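Fusolin (Unidentified entomopoxvirus, PDB 4OW5) enhances the virulence of the virus and crystallises in vivo into viral spindles, probably acting on chitin as a copper-dependent lytic polysaccharide monooxygenase. Local coordinates at residues Pro75-Gln80 against Pro146-Ile151; Asn81-Asn86 against Val165-Leu170; Asp126-Thr131 against Gly238-Asp243. All coordinates share one frame; numbering follows the deposited sequence.

Contact 1: residues Pro75-Gln80 against Pro146-Ile151; sequences PNYLDQ and PSFFEI
Close to the apolar meeting of Y77 and L78 with F148, E150 OE1 is gripped by two groups. It forms a salt bridge with R214 NH1 and a hydrogen bond with Y152 OH. R214 also reaches the other segment, because its NH2 is hydrogen-bonded to Y77 O. One arginine of strand 209-217 therefore ties the loop 75-80 to strand 147-154. No hydrogen bond runs directly between the two segments.

Direct contact falls to F148. F148 CE1, next to the ring's tip atom CZ, lies 4.0 Å from Y77 CD2. The tyrosine atom sits at the edge of the phenylalanine ring, near its plane. The same corner of F148 meets one branch of the leucine, with L78 CD2 3.9 Å from F148 CE1. The L78 methyl approaches that ring at a slant. Y77 CG lies between its own backbone N and carbonyl carbon (chi1 55°), and this turns the tyrosine ring back towards the strand.

The protein has the fibronectin type III-like sandwich of lytic polysaccharide monooxygenases. Strand 147-154 runs antiparallel to both 170-176 and 209-217. F148 and E150 face the loop, while S147, F149 and I151 turn to the other side and pack on strands 194-203 and 209-217. E150 CG also lies in the plane of the F148 ring, at its edge, 3.9 Å from F148 CE2.

The loop makes a type I beta turn from N76 to D79, with D79 N bonded to N76 O at 3.2 Å. D79 then caps helix 80-87 through weak bonds from OD1 to N81 N and H82 N. The F148 side chain is about 11 Å from that of H144, a copper and zinc ligand in another structure of this protein; none is bound here.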
ATOM      1  N   PRO A  75      29.274 -27.096  13.667  1.00 21.31           N
ATOM      2  CA  PRO A  75      28.935 -27.188  15.095  1.00 21.62           C
ATOM      3  C   PRO A  75      28.659 -25.864  15.809  1.00 25.80           C
ATOM      4  O   PRO A  75      27.973 -25.883  16.823  1.00 25.44           O
ATOM      5  CB  PRO A  75      30.135 -27.908  15.716  1.00 24.05           C
ATOM      6  CG  PRO A  75      31.210 -27.836  14.742  1.00 28.29           C
ATOM      7  CD  PRO A  75      30.623 -27.628  13.383  1.00 24.24           C
ATOM      8  N   ASN A  76      29.116 -24.718  15.281  1.00 23.92           N
ATOM      9  CA  ASN A  76      28.893 -23.437  15.958  1.00 23.77           C
ATOM     10  C   ASN A  76      27.662 -22.707  15.412  1.00 25.14           C
ATOM     11  O   ASN A  76      27.718 -21.500  15.183  1.00 22.98           O
ATOM     12  CB  ASN A  76      30.162 -22.552  15.848  1.00 27.30           C
ATOM     13  CG  ASN A  76      31.403 -23.269  16.316  1.00 62.92           C
ATOM     14  OD1 ASN A  76      32.322 -23.541  15.537  1.00 61.17           O
ATOM     15  ND2 ASN A  76      31.436 -23.639  17.589  1.00 58.77           N
ATOM     16  N   TYR A  77      26.530 -23.430  15.271  1.00 22.27           N
ATOM     17  CA  TYR A  77      25.250 -22.872  14.797  1.00 21.11           C
ATOM     18  C   TYR A  77      24.603 -21.868  15.793  1.00 25.10           C
ATOM     19  O   TYR A  77      23.674 -21.155  15.401  1.00 25.06           O
ATOM     20  CB  TYR A  77      24.223 -23.976  14.443  1.00 20.71           C
ATOM     21  CG  TYR A  77      23.954 -24.959  15.562  1.00 20.92           C
ATOM     22  CD1 TYR A  77      24.644 -26.162  15.637  1.00 22.48           C
ATOM     23  CD2 TYR A  77      23.052 -24.663  16.573  1.00 22.28           C
ATOM     24  CE1 TYR A  77      24.459 -27.031  16.701  1.00 20.57           C
ATOM     25  CE2 TYR A  77      22.888 -25.512  17.665  1.00 24.19           C
ATOM     26  CZ  TYR A  77      23.631 -26.674  17.743  1.00 25.85           C
ATOM     27  OH  TYR A  77      23.484 -27.539  18.795  1.00 32.49           O
ATOM     28  N   LEU A  78      25.038 -21.819  17.061  1.00 22.75           N
ATOM     29  CA  LEU A  78      24.489 -20.840  18.002  1.00 22.83           C
ATOM     30  C   LEU A  78      25.242 -19.498  17.943  1.00 27.29           C
ATOM     31  O   LEU A  78      24.800 -18.528  18.540  1.00 27.89           O
ATOM     32  CB  LEU A  78      24.503 -21.367  19.433  1.00 23.66           C
ATOM     33  CG  LEU A  78      23.587 -22.535  19.790  1.00 28.87           C
ATOM     34  CD1 LEU A  78      23.802 -22.953  21.269  1.00 28.43           C
ATOM     35  CD2 LEU A  78      22.109 -22.198  19.580  1.00 29.34           C
ATOM     36  N   ASP A  79      26.373 -19.430  17.249  1.00 25.01           N
ATOM     37  CA  ASP A  79      27.132 -18.185  17.121  1.00 24.26           C
ATOM     38  C   ASP A  79      26.466 -17.318  16.038  1.00 29.31           C
ATOM     39  O   ASP A  79      26.598 -17.605  14.845  1.00 27.26           O
ATOM     40  CB  ASP A  79      28.590 -18.525  16.782  1.00 24.98           C
ATOM     41  CG  ASP A  79      29.522 -17.357  16.621  1.00 32.55           C
ATOM     42  OD1 ASP A  79      29.046 -16.203  16.690  1.00 33.20           O
ATOM     43  OD2 ASP A  79      30.697 -17.592  16.298  1.00 36.63           O
ATOM     44  N   GLN A  80      25.757 -16.256  16.463  1.00 27.62           N
ATOM     45  CA  GLN A  80      25.043 -15.363  15.546  1.00 28.38           C
ATOM     46  C   GLN A  80      25.987 -14.679  14.555  1.00 28.38           C
ATOM     47  O   GLN A  80      25.612 -14.538  13.391  1.00 26.17           O
ATOM     48  CB  GLN A  80      24.217 -14.319  16.314  1.00 31.59           C
ATOM     49  CG  GLN A  80      23.017 -14.938  17.032  1.00 54.02           C
ATOM     50  CD  GLN A  80      22.306 -13.962  17.935  1.00 72.04           C
ATOM     51  OE1 GLN A  80      22.214 -14.164  19.153  1.00 63.49           O
ATOM     52  NE2 GLN A  80      21.747 -12.903  17.354  1.00 68.77           N
ATOM     53  N   PRO A 146      16.807 -32.856  17.676  1.00 14.82           N
ATOM     54  CA  PRO A 146      16.318 -31.564  18.200  1.00 13.87           C
ATOM     55  C   PRO A 146      16.521 -30.397  17.200  1.00 14.49           C
ATOM     56  O   PRO A 146      17.395 -30.422  16.338  1.00 12.61           O
ATOM     57  CB  PRO A 146      17.150 -31.363  19.479  1.00 14.45           C
ATOM     58  CG  PRO A 146      18.415 -32.116  19.240  1.00 18.34           C
ATOM     59  CD  PRO A 146      18.062 -33.272  18.331  1.00 15.21           C
ATOM     60  N   SER A 147      15.728 -29.368  17.363  1.00 11.01           N
ATOM     61  CA  SER A 147      15.811 -28.196  16.512  1.00 12.33           C
ATOM     62  C   SER A 147      15.172 -27.012  17.186  1.00 17.54           C
ATOM     63  O   SER A 147      14.552 -27.138  18.258  1.00 17.48           O
ATOM     64  CB  SER A 147      15.123 -28.476  15.184  1.00 15.81           C
ATOM     65  OG  SER A 147      13.729 -28.659  15.383  1.00 14.75           O
ATOM     66  N   PHE A 148      15.356 -25.847  16.587  1.00 14.11           N
ATOM     67  CA  PHE A 148      14.742 -24.613  17.074  1.00 13.22           C
ATOM     68  C   PHE A 148      14.462 -23.690  15.891  1.00 14.81           C
ATOM     69  O   PHE A 148      15.003 -23.870  14.793  1.00 11.67           O
ATOM     70  CB  PHE A 148      15.632 -23.909  18.118  1.00 15.00           C
ATOM     71  CG  PHE A 148      16.915 -23.289  17.617  1.00 15.33           C
ATOM     72  CD1 PHE A 148      18.092 -24.014  17.598  1.00 16.51           C
ATOM     73  CD2 PHE A 148      16.957 -21.957  17.212  1.00 16.43           C
ATOM     74  CE1 PHE A 148      19.286 -23.424  17.182  1.00 14.91           C
ATOM     75  CE2 PHE A 148      18.141 -21.397  16.740  1.00 16.88           C
ATOM     76  CZ  PHE A 148      19.312 -22.113  16.806  1.00 13.92           C
ATOM     77  N   PHE A 149      13.641 -22.692  16.137  1.00  9.27           N
ATOM     78  CA  PHE A 149      13.284 -21.709  15.113  1.00 10.31           C
ATOM     79  C   PHE A 149      13.631 -20.324  15.534  1.00 15.94           C
ATOM     80  O   PHE A 149      13.670 -20.018  16.726  1.00 14.33           O
ATOM     81  CB  PHE A 149      11.774 -21.728  14.839  1.00 11.81           C
ATOM     82  CG  PHE A 149      11.287 -22.897  14.034  1.00 13.24           C
ATOM     83  CD1 PHE A 149      11.077 -24.133  14.628  1.00 16.18           C
ATOM     84  CD2 PHE A 149      10.979 -22.752  12.687  1.00 15.62           C
ATOM     85  CE1 PHE A 149      10.629 -25.210  13.880  1.00 16.63           C
ATOM     86  CE2 PHE A 149      10.523 -23.825  11.946  1.00 17.64           C
ATOM     87  CZ  PHE A 149      10.392 -25.057  12.534  1.00 16.20           C
ATOM     88  N   GLU A 150      13.860 -19.480  14.545  1.00 14.02           N
ATOM     89  CA  GLU A 150      13.979 -18.044  14.712  1.00 12.50           C
ATOM     90  C   GLU A 150      13.126 -17.426  13.664  1.00 15.63           C
ATOM     91  O   GLU A 150      13.130 -17.909  12.536  1.00 15.58           O
ATOM     92  CB  GLU A 150      15.409 -17.540  14.623  1.00 13.21           C
ATOM     93  CG  GLU A 150      16.292 -18.097  15.696  1.00 20.91           C
ATOM     94  CD  GLU A 150      17.704 -17.569  15.662  1.00 35.68           C
ATOM     95  OE1 GLU A 150      18.229 -17.381  14.544  1.00 35.57           O
ATOM     96  OE2 GLU A 150      18.307 -17.392  16.743  1.00 40.63           O
ATOM     97  N   ILE A 151      12.337 -16.416  14.029  1.00 12.91           N
ATOM     98  CA  ILE A 151      11.476 -15.711  13.079  1.00 12.29           C
ATOM     99  C   ILE A 151      11.833 -14.251  13.181  1.00 15.81           C
ATOM    100  O   ILE A 151      11.978 -13.720  14.294  1.00 14.61           O
ATOM    101  CB  ILE A 151       9.971 -15.974  13.317  1.00 14.05           C
ATOM    102  CG1 ILE A 151       9.668 -17.490  13.379  1.00 12.76           C
ATOM    103  CG2 ILE A 151       9.104 -15.247  12.261  1.00 11.61           C
ATOM    104  CD1 ILE A 151       8.183 -17.823  13.686  1.00 20.01           C
TER

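Contact 2: residues Asn81-Asn86 against Val165-Leu170; sequences NHIRNN and VTWQQL. With EDO (1,2-ethanediol), chain H.
The indole of W167 carries R84 over one face. R84 CG stands 3.7 Å from the centroid of the W167 five-membered ring, 10° off the ring normal, a CH-pi contact. The arginine chain runs on extended from CG to NE, which carries the guanidinium past the CE3 edge of the indole, with W167 CE3 against one of its faces. R84 NE is 3.7 Å from W167 CE3, and the two planes are 20° apart. Water 1 lies in the guanidinium plane at its edge. It accepts from R84 NH2 at 2.8 Å and donates to L170 O at 3.0 Å, a second link between the segments. I83 CG2 approaches W167 CZ2 at 4.2 Å.

Helix 80-87 belongs to the largely helical region between strands 2-6 and 120-123, which probably corresponds to the L2 region of the family. W167 starts the 3-10 turn that leads into strand 170-176 of the sandwich, and the contact joins helix 80-87 to it. The ring also meets Y152 and Y212 edge-to-face, and its buried NE1 is satisfied by V88 O. Ahead of the turn, V165 N donates to O1 of an ethanediol, probably from the crystallisation liquor, at 2.7 Å.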
ATOM      1  N   ASN A  81      27.228 -14.337  14.965  1.00 23.33           N
ATOM      2  CA  ASN A  81      28.176 -13.698  14.061  1.00 22.77           C
ATOM      3  C   ASN A  81      28.687 -14.661  12.987  1.00 22.54           C
ATOM      4  O   ASN A  81      28.933 -14.237  11.849  1.00 21.93           O
ATOM      5  CB  ASN A  81      29.336 -13.072  14.838  1.00 32.21           C
ATOM      6  CG  ASN A  81      28.878 -11.914  15.696  1.00 59.59           C
ATOM      7  OD1 ASN A  81      28.861 -11.989  16.925  1.00 57.04           O
ATOM      8  ND2 ASN A  81      28.442 -10.832  15.066  1.00 56.01           N
ATOM      9  N   HIS A  82      28.778 -15.953  13.300  1.00 18.22           N
ATOM     10  CA  HIS A  82      29.166 -16.964  12.336  1.00 16.34           C
ATOM     11  C   HIS A  82      28.027 -17.131  11.305  1.00 19.07           C
ATOM     12  O   HIS A  82      28.290 -17.192  10.112  1.00 18.42           O
ATOM     13  CB  HIS A  82      29.488 -18.304  13.066  1.00 16.20           C
ATOM     14  CG  HIS A  82      29.672 -19.473  12.156  1.00 18.13           C
ATOM     15  ND1 HIS A  82      30.673 -19.498  11.228  1.00 19.80           N
ATOM     16  CD2 HIS A  82      28.952 -20.625  12.063  1.00 18.74           C
ATOM     17  CE1 HIS A  82      30.553 -20.667  10.595  1.00 18.91           C
ATOM     18  NE2 HIS A  82      29.534 -21.379  11.079  1.00 18.37           N
ATOM     19  N   ILE A  83      26.766 -17.150  11.760  1.00 16.97           N
ATOM     20  CA  ILE A  83      25.615 -17.296  10.858  1.00 16.31           C
ATOM     21  C   ILE A  83      25.543 -16.099   9.891  1.00 20.42           C
ATOM     22  O   ILE A  83      25.460 -16.285   8.664  1.00 18.36           O
ATOM     23  CB  ILE A  83      24.265 -17.444  11.627  1.00 17.23           C
ATOM     24  CG1 ILE A  83      24.248 -18.688  12.548  1.00 17.64           C
ATOM     25  CG2 ILE A  83      23.072 -17.493  10.635  1.00 14.45           C
ATOM     26  CD1 ILE A  83      24.566 -20.006  11.861  1.00 19.42           C
ATOM     27  N   ARG A  84      25.599 -14.876  10.449  1.00 18.18           N
ATOM     28  CA  ARG A  84      25.423 -13.657   9.660  1.00 18.25           C
ATOM     29  C   ARG A  84      26.617 -13.289   8.777  1.00 21.38           C
ATOM     30  O   ARG A  84      26.405 -12.565   7.828  1.00 17.51           O
ATOM     31  CB  ARG A  84      25.057 -12.476  10.550  1.00 16.96           C
ATOM     32  CG  ARG A  84      23.770 -12.706  11.298  1.00 20.54           C
ATOM     33  CD  ARG A  84      23.333 -11.485  12.080  1.00 27.93           C
ATOM     34  NE  ARG A  84      22.035 -11.757  12.696  1.00 36.23           N
ATOM     35  CZ  ARG A  84      21.136 -10.845  13.054  1.00 50.60           C
ATOM     36  NH1 ARG A  84      21.377  -9.553  12.869  1.00 34.76           N
ATOM     37  NH2 ARG A  84      19.988 -11.219  13.605  1.00 46.80           N
ATOM     38  N   ASN A  85      27.832 -13.750   9.074  1.00 20.59           N
ATOM     39  CA  ASN A  85      29.027 -13.441   8.274  1.00 20.95           C
ATOM     40  C   ASN A  85      29.534 -14.581   7.419  1.00 21.40           C
ATOM     41  O   ASN A  85      30.204 -14.309   6.423  1.00 19.68           O
ATOM     42  CB  ASN A  85      30.168 -13.009   9.199  1.00 24.51           C
ATOM     43  CG  ASN A  85      29.826 -11.765   9.989  1.00 41.05           C
ATOM     44  OD1 ASN A  85      29.260 -10.811   9.456  1.00 42.49           O
ATOM     45  ND2 ASN A  85      30.215 -11.701  11.246  1.00 32.53           N
ATOM     46  N   ASN A  86      29.294 -15.838   7.806  1.00 18.46           N
ATOM     47  CA  ASN A  86      29.848 -16.995   7.086  1.00 18.04           C
ATOM     48  C   ASN A  86      28.828 -17.955   6.489  1.00 23.03           C
ATOM     49  O   ASN A  86      29.135 -18.610   5.497  1.00 26.52           O
ATOM     50  CB  ASN A  86      30.725 -17.816   8.056  1.00 18.37           C
ATOM     51  CG  ASN A  86      31.856 -17.048   8.691  1.00 34.14           C
ATOM     52  OD1 ASN A  86      32.492 -16.207   8.047  1.00 27.82           O
ATOM     53  ND2 ASN A  86      32.136 -17.310   9.967  1.00 25.27           N
ATOM     54  N   VAL A 165      16.841  -8.450   0.896  1.00 18.15           N
ATOM     55  CA  VAL A 165      16.666  -8.621   2.338  1.00 17.48           C
ATOM     56  C   VAL A 165      18.063  -8.844   2.931  1.00 17.60           C
ATOM     57  O   VAL A 165      18.801  -9.693   2.418  1.00 16.04           O
ATOM     58  CB  VAL A 165      15.724  -9.841   2.648  1.00 22.14           C
ATOM     59  CG1 VAL A 165      15.781 -10.216   4.123  1.00 23.01           C
ATOM     60  CG2 VAL A 165      14.287  -9.555   2.230  1.00 23.58           C
ATOM     61  N   THR A 166      18.398  -8.160   4.022  1.00 14.09           N
ATOM     62  CA  THR A 166      19.691  -8.293   4.709  1.00 14.14           C
ATOM     63  C   THR A 166      19.475  -8.438   6.213  1.00 15.39           C
ATOM     64  O   THR A 166      18.441  -7.997   6.719  1.00 14.21           O
ATOM     65  CB  THR A 166      20.587  -7.061   4.417  1.00 22.51           C
ATOM     66  OG1 THR A 166      20.006  -5.912   5.011  1.00 24.71           O
ATOM     67  CG2 THR A 166      20.827  -6.834   2.916  1.00 22.47           C
ATOM     68  N   TRP A 167      20.474  -8.971   6.934  1.00 14.10           N
ATOM     69  CA  TRP A 167      20.371  -9.135   8.385  1.00 14.06           C
ATOM     70  C   TRP A 167      20.195  -7.761   9.075  1.00 14.97           C
ATOM     71  O   TRP A 167      19.426  -7.673  10.038  1.00 13.40           O
ATOM     72  CB  TRP A 167      21.552  -9.926   8.967  1.00 12.26           C
ATOM     73  CG  TRP A 167      21.565 -11.369   8.596  1.00 13.43           C
ATOM     74  CD1 TRP A 167      22.382 -11.986   7.692  1.00 16.31           C
ATOM     75  CD2 TRP A 167      20.722 -12.395   9.138  1.00 13.69           C
ATOM     76  NE1 TRP A 167      22.102 -13.330   7.647  1.00 16.08           N
ATOM     77  CE2 TRP A 167      21.066 -13.604   8.497  1.00 17.71           C
ATOM     78  CE3 TRP A 167      19.620 -12.386   9.987  1.00 14.54           C
ATOM     79  CZ2 TRP A 167      20.440 -14.812   8.798  1.00 17.16           C
ATOM     80  CZ3 TRP A 167      18.999 -13.590  10.285  1.00 16.66           C
ATOM     81  CH2 TRP A 167      19.442 -14.789   9.732  1.00 16.32           C
ATOM     82  N   GLN A 168      20.763  -6.670   8.507  1.00 14.65           N
ATOM     83  CA  GLN A 168      20.619  -5.332   9.097  1.00 13.89           C
ATOM     84  C   GLN A 168      19.192  -4.794   8.950  1.00 17.53           C
ATOM     85  O   GLN A 168      18.852  -3.848   9.643  1.00 16.98           O
ATOM     86  CB  GLN A 168      21.646  -4.342   8.518  1.00 15.56           C
ATOM     87  CG  GLN A 168      23.074  -4.706   8.906  1.00 17.56           C
ATOM     88  CD  GLN A 168      23.788  -5.424   7.769  1.00 32.36           C
ATOM     89  OE1 GLN A 168      23.191  -6.189   6.996  1.00 22.68           O
ATOM     90  NE2 GLN A 168      25.077  -5.185   7.625  1.00 37.49           N
ATOM     91  N   GLN A 169      18.348  -5.379   8.075  1.00 13.31           N
ATOM     92  CA  GLN A 169      16.947  -4.987   7.938  1.00 13.46           C
ATOM     93  C   GLN A 169      15.967  -5.931   8.627  1.00 16.27           C
ATOM     94  O   GLN A 169      14.772  -5.740   8.439  1.00 18.17           O
ATOM     95  CB  GLN A 169      16.554  -4.933   6.455  1.00 15.50           C
ATOM     96  CG  GLN A 169      17.274  -3.829   5.713  1.00 28.69           C
ATOM     97  CD  GLN A 169      16.950  -3.958   4.248  1.00 45.64           C
ATOM     98  OE1 GLN A 169      17.378  -4.926   3.577  1.00 28.08           O
ATOM     99  NE2 GLN A 169      16.104  -3.067   3.762  1.00 31.49           N
ATOM    100  N   LEU A 170      16.444  -6.907   9.415  1.00 13.57           N
ATOM    101  CA  LEU A 170      15.635  -7.904  10.105  1.00 12.82           C
ATOM    102  C   LEU A 170      15.644  -7.725  11.635  1.00 17.05           C
ATOM    103  O   LEU A 170      16.687  -7.540  12.227  1.00 17.74           O
ATOM    104  CB  LEU A 170      16.165  -9.321   9.765  1.00 12.15           C
ATOM    105  CG  LEU A 170      15.868  -9.800   8.352  1.00 15.14           C
ATOM    106  CD1 LEU A 170      16.579 -11.104   8.081  1.00 16.73           C
ATOM    107  CD2 LEU A 170      14.380  -9.832   8.074  1.00 15.00           C
TER
HETATM  108  C1  EDO H 407      15.231 -10.684  -1.177  1.00 24.80           C
HETATM  109  O1  EDO H 407      16.573 -10.363  -1.052  1.00 18.57           O
HETATM  110  C2  EDO H 407      14.527  -9.860  -2.261  1.00 27.13           C
HETATM  111  O2  EDO H 407      13.188  -9.790  -1.831  1.00 31.90           O
HETATM  112  O   HOH W   1      18.360  -9.019  14.297  1.00 43.62           O

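Contact 3: residues Asp126-Thr131 against Gly238-Asp243; sequences DNTVST and GINEED
T128 turns its methyl branch to the N240 and E242 side chains. T128 and E242 approach from opposite directions, with the T128 methyl CG2 against one carboxylate oxygen, E242 OE2, at 3.5 Å. N240 crosses T128 at about a right angle, and its OD1 is 3.8 Å from T128 CG2. The methyl thus sits against two polar oxygens, one from a carboxylate and one from an amide.

These two polar groups are fixed to each other. N240 ND2 donates to E242 OE2 at 2.7 Å, with an N-H...O angle of 151°. The bond uses the anti side of the carboxylate oxygen and lies 17° out of the carboxylate plane. E242 reaches N240 with an extended chain beyond CG, while its chi1 of 62° swings CG in between the backbone N and the carbonyl carbon. The backbone adds a bond from D243 N to N240 O at 2.9 Å, at the start of the 3-10 turn 241-243.

T128 stands in a type I beta turn from D126 to V129, which lies between strands 120-123 and 131-140 of the sandwich. The segment 238-243 follows strand 223-234 and leads into the C-terminal part of the chain. A second subunit closes round this place. N240 ND2 is also hydrogen-bonded to S114 OG of the second subunit, and D243 OD2 to S114 OG and Q164 NE2 there. Y161 of that subunit packs on both N127 and N240.

Across the two segments there is no hydrogen bond or salt bridge, and just 81 Å² is buried. A methyl group offers a carboxylate little attraction beyond close packing. The firm polar bonds run inside 238-243, from E241 to R246 and to the second subunit, so the position of this segment probably depends more on the dimer than on T128.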
ATOM      1  N   ASP A 126      -9.429  -4.105  12.588  1.00 26.37           N
ATOM      2  CA  ASP A 126      -9.370  -2.710  13.019  1.00 25.45           C
ATOM      3  C   ASP A 126      -7.964  -2.189  12.723  1.00 23.55           C
ATOM      4  O   ASP A 126      -6.961  -2.835  13.040  1.00 22.26           O
ATOM      5  CB  ASP A 126      -9.788  -2.525  14.486  1.00 29.51           C
ATOM      6  CG  ASP A 126      -9.027  -3.336  15.491  1.00 55.81           C
ATOM      7  OD1 ASP A 126      -8.610  -4.458  15.144  1.00 60.80           O
ATOM      8  OD2 ASP A 126      -8.916  -2.885  16.656  1.00 64.81           O
ATOM      9  N   ASN A 127      -7.909  -1.052  12.064  1.00 17.86           N
ATOM     10  CA  ASN A 127      -6.666  -0.456  11.595  1.00 16.39           C
ATOM     11  C   ASN A 127      -5.780   0.113  12.703  1.00 18.86           C
ATOM     12  O   ASN A 127      -4.611   0.339  12.441  1.00 15.27           O
ATOM     13  CB  ASN A 127      -6.965   0.615  10.599  1.00 15.52           C
ATOM     14  CG  ASN A 127      -7.626   0.073   9.359  1.00 28.88           C
ATOM     15  OD1 ASN A 127      -7.483  -1.106   9.006  1.00 21.65           O
ATOM     16  ND2 ASN A 127      -8.408   0.889   8.705  1.00 21.09           N
ATOM     17  N   THR A 128      -6.292   0.264  13.937  1.00 15.16           N
ATOM     18  CA  THR A 128      -5.503   0.800  15.033  1.00 15.67           C
ATOM     19  C   THR A 128      -4.745  -0.277  15.801  1.00 18.18           C
ATOM     20  O   THR A 128      -3.928   0.114  16.615  1.00 16.01           O
ATOM     21  CB  THR A 128      -6.377   1.609  15.995  1.00 23.44           C
ATOM     22  OG1 THR A 128      -7.323   0.744  16.604  1.00 24.04           O
ATOM     23  CG2 THR A 128      -7.040   2.798  15.337  1.00 22.63           C
ATOM     24  N   VAL A 129      -4.952  -1.605  15.543  1.00 18.29           N
ATOM     25  CA  VAL A 129      -4.172  -2.672  16.216  1.00 19.42           C
ATOM     26  C   VAL A 129      -2.693  -2.486  16.023  1.00 22.26           C
ATOM     27  O   VAL A 129      -2.263  -2.195  14.914  1.00 22.49           O
ATOM     28  CB  VAL A 129      -4.507  -4.134  15.780  1.00 24.17           C
ATOM     29  CG1 VAL A 129      -5.812  -4.592  16.364  1.00 25.68           C
ATOM     30  CG2 VAL A 129      -4.439  -4.337  14.255  1.00 24.94           C
ATOM     31  N   SER A 130      -1.912  -2.729  17.061  1.00 18.15           N
ATOM     32  CA  SER A 130      -0.454  -2.596  16.986  1.00 19.67           C
ATOM     33  C   SER A 130       0.219  -3.915  16.572  1.00 21.97           C
ATOM     34  O   SER A 130       1.327  -3.889  16.011  1.00 20.35           O
ATOM     35  CB  SER A 130       0.098  -2.129  18.323  1.00 27.00           C
ATOM     36  OG  SER A 130      -0.511  -2.871  19.370  1.00 46.77           O
ATOM     37  N   THR A 131      -0.409  -5.066  16.900  1.00 16.56           N
ATOM     38  CA  THR A 131       0.093  -6.377  16.521  1.00 16.71           C
ATOM     39  C   THR A 131      -1.048  -7.281  16.114  1.00 19.72           C
ATOM     40  O   THR A 131      -2.148  -7.157  16.636  1.00 20.93           O
ATOM     41  CB  THR A 131       0.889  -7.043  17.664  1.00 27.65           C
ATOM     42  OG1 THR A 131       0.001  -7.292  18.750  1.00 30.91           O
ATOM     43  CG2 THR A 131       2.084  -6.212  18.110  1.00 28.85           C
ATOM     44  N   GLY A 238     -13.383   2.760   5.359  1.00 13.42           N
ATOM     45  CA  GLY A 238     -14.371   3.589   6.021  1.00 14.12           C
ATOM     46  C   GLY A 238     -13.741   4.408   7.113  1.00 17.75           C
ATOM     47  O   GLY A 238     -12.525   4.400   7.301  1.00 16.36           O
ATOM     48  N   ILE A 239     -14.574   5.153   7.803  1.00 15.82           N
ATOM     49  CA  ILE A 239     -14.140   6.003   8.884  1.00 14.15           C
ATOM     50  C   ILE A 239     -13.573   5.181  10.041  1.00 17.48           C
ATOM     51  O   ILE A 239     -14.039   4.091  10.322  1.00 14.89           O
ATOM     52  CB  ILE A 239     -15.292   6.951   9.354  1.00 16.70           C
ATOM     53  CG1 ILE A 239     -14.733   8.007  10.344  1.00 16.12           C
ATOM     54  CG2 ILE A 239     -16.499   6.168   9.942  1.00 19.72           C
ATOM     55  CD1 ILE A 239     -15.696   9.131  10.803  1.00 18.25           C
ATOM     56  N   ASN A 240     -12.518   5.706  10.663  1.00 14.46           N
ATOM     57  CA  ASN A 240     -11.934   5.158  11.875  1.00 13.35           C
ATOM     58  C   ASN A 240     -13.007   5.274  12.945  1.00 18.46           C
ATOM     59  O   ASN A 240     -13.461   6.378  13.237  1.00 17.41           O
ATOM     60  CB  ASN A 240     -10.673   5.962  12.238  1.00 11.78           C
ATOM     61  CG  ASN A 240      -9.889   5.461  13.426  1.00 21.23           C
ATOM     62  OD1 ASN A 240     -10.215   4.450  14.021  1.00 18.66           O
ATOM     63  ND2 ASN A 240      -8.869   6.201  13.865  1.00 16.71           N
ATOM     64  N   GLU A 241     -13.494   4.154  13.469  1.00 18.51           N
ATOM     65  CA  GLU A 241     -14.601   4.173  14.446  1.00 19.50           C
ATOM     66  C   GLU A 241     -14.384   5.105  15.636  1.00 22.11           C
ATOM     67  O   GLU A 241     -15.348   5.695  16.111  1.00 20.29           O
ATOM     68  CB  GLU A 241     -14.893   2.759  14.967  1.00 22.07           C
ATOM     69  CG  GLU A 241     -15.654   1.913  13.956  1.00 38.82           C
ATOM     70  CD  GLU A 241     -17.107   2.320  13.787  1.00 63.98           C
ATOM     71  OE1 GLU A 241     -17.813   2.454  14.813  1.00 57.18           O
ATOM     72  OE2 GLU A 241     -17.536   2.524  12.628  1.00 66.50           O
ATOM     73  N   GLU A 242     -13.150   5.322  16.076  1.00 18.79           N
ATOM     74  CA  GLU A 242     -12.943   6.235  17.214  1.00 17.91           C
ATOM     75  C   GLU A 242     -13.249   7.704  16.888  1.00 20.07           C
ATOM     76  O   GLU A 242     -13.433   8.488  17.813  1.00 19.04           O
ATOM     77  CB  GLU A 242     -11.529   6.126  17.780  1.00 19.16           C
ATOM     78  CG  GLU A 242     -10.433   6.508  16.802  1.00 25.15           C
ATOM     79  CD  GLU A 242      -9.037   6.290  17.324  1.00 41.22           C
ATOM     80  OE1 GLU A 242      -8.782   6.556  18.523  1.00 27.43           O
ATOM     81  OE2 GLU A 242      -8.169   5.909  16.506  1.00 24.07           O
ATOM     82  N   ASP A 243     -13.326   8.072  15.592  1.00 16.52           N
ATOM     83  CA  ASP A 243     -13.686   9.431  15.163  1.00 15.71           C
ATOM     84  C   ASP A 243     -15.164   9.565  14.800  1.00 17.23           C
ATOM     85  O   ASP A 243     -15.600  10.663  14.483  1.00 16.60           O
ATOM     86  CB  ASP A 243     -12.878   9.793  13.916  1.00 17.02           C
ATOM     87  CG  ASP A 243     -11.411   9.903  14.153  1.00 23.32           C
ATOM     88  OD1 ASP A 243     -11.002   9.965  15.342  1.00 22.11           O
ATOM     89  OD2 ASP A 243     -10.668  10.022  13.161  1.00 22.82           O
TER

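Overall arrangement
Contacts 1 and 2 are neighbours, with centres 13 Å apart. Their first segments follow one another directly, from the loop 75-80 into helix 80-87, and they touch where Y77 O packs on I83 CG1. Strand 147-154 of contact 1 pairs with strand 170-176, whose first residue, L170, closes segment 165-170 of contact 2. Contact 3 lies far off, 38 Å and 35 Å from the other two between centres, next to the second subunit. Along the chain the segments of each pair of contacts alternate. Contacts 1 and 2 both lie within the monooxygenase-like domain and join its 75-87 region to the sheet side, whereas contact 3 marks where the C-terminal part departs, beside the dimer interface.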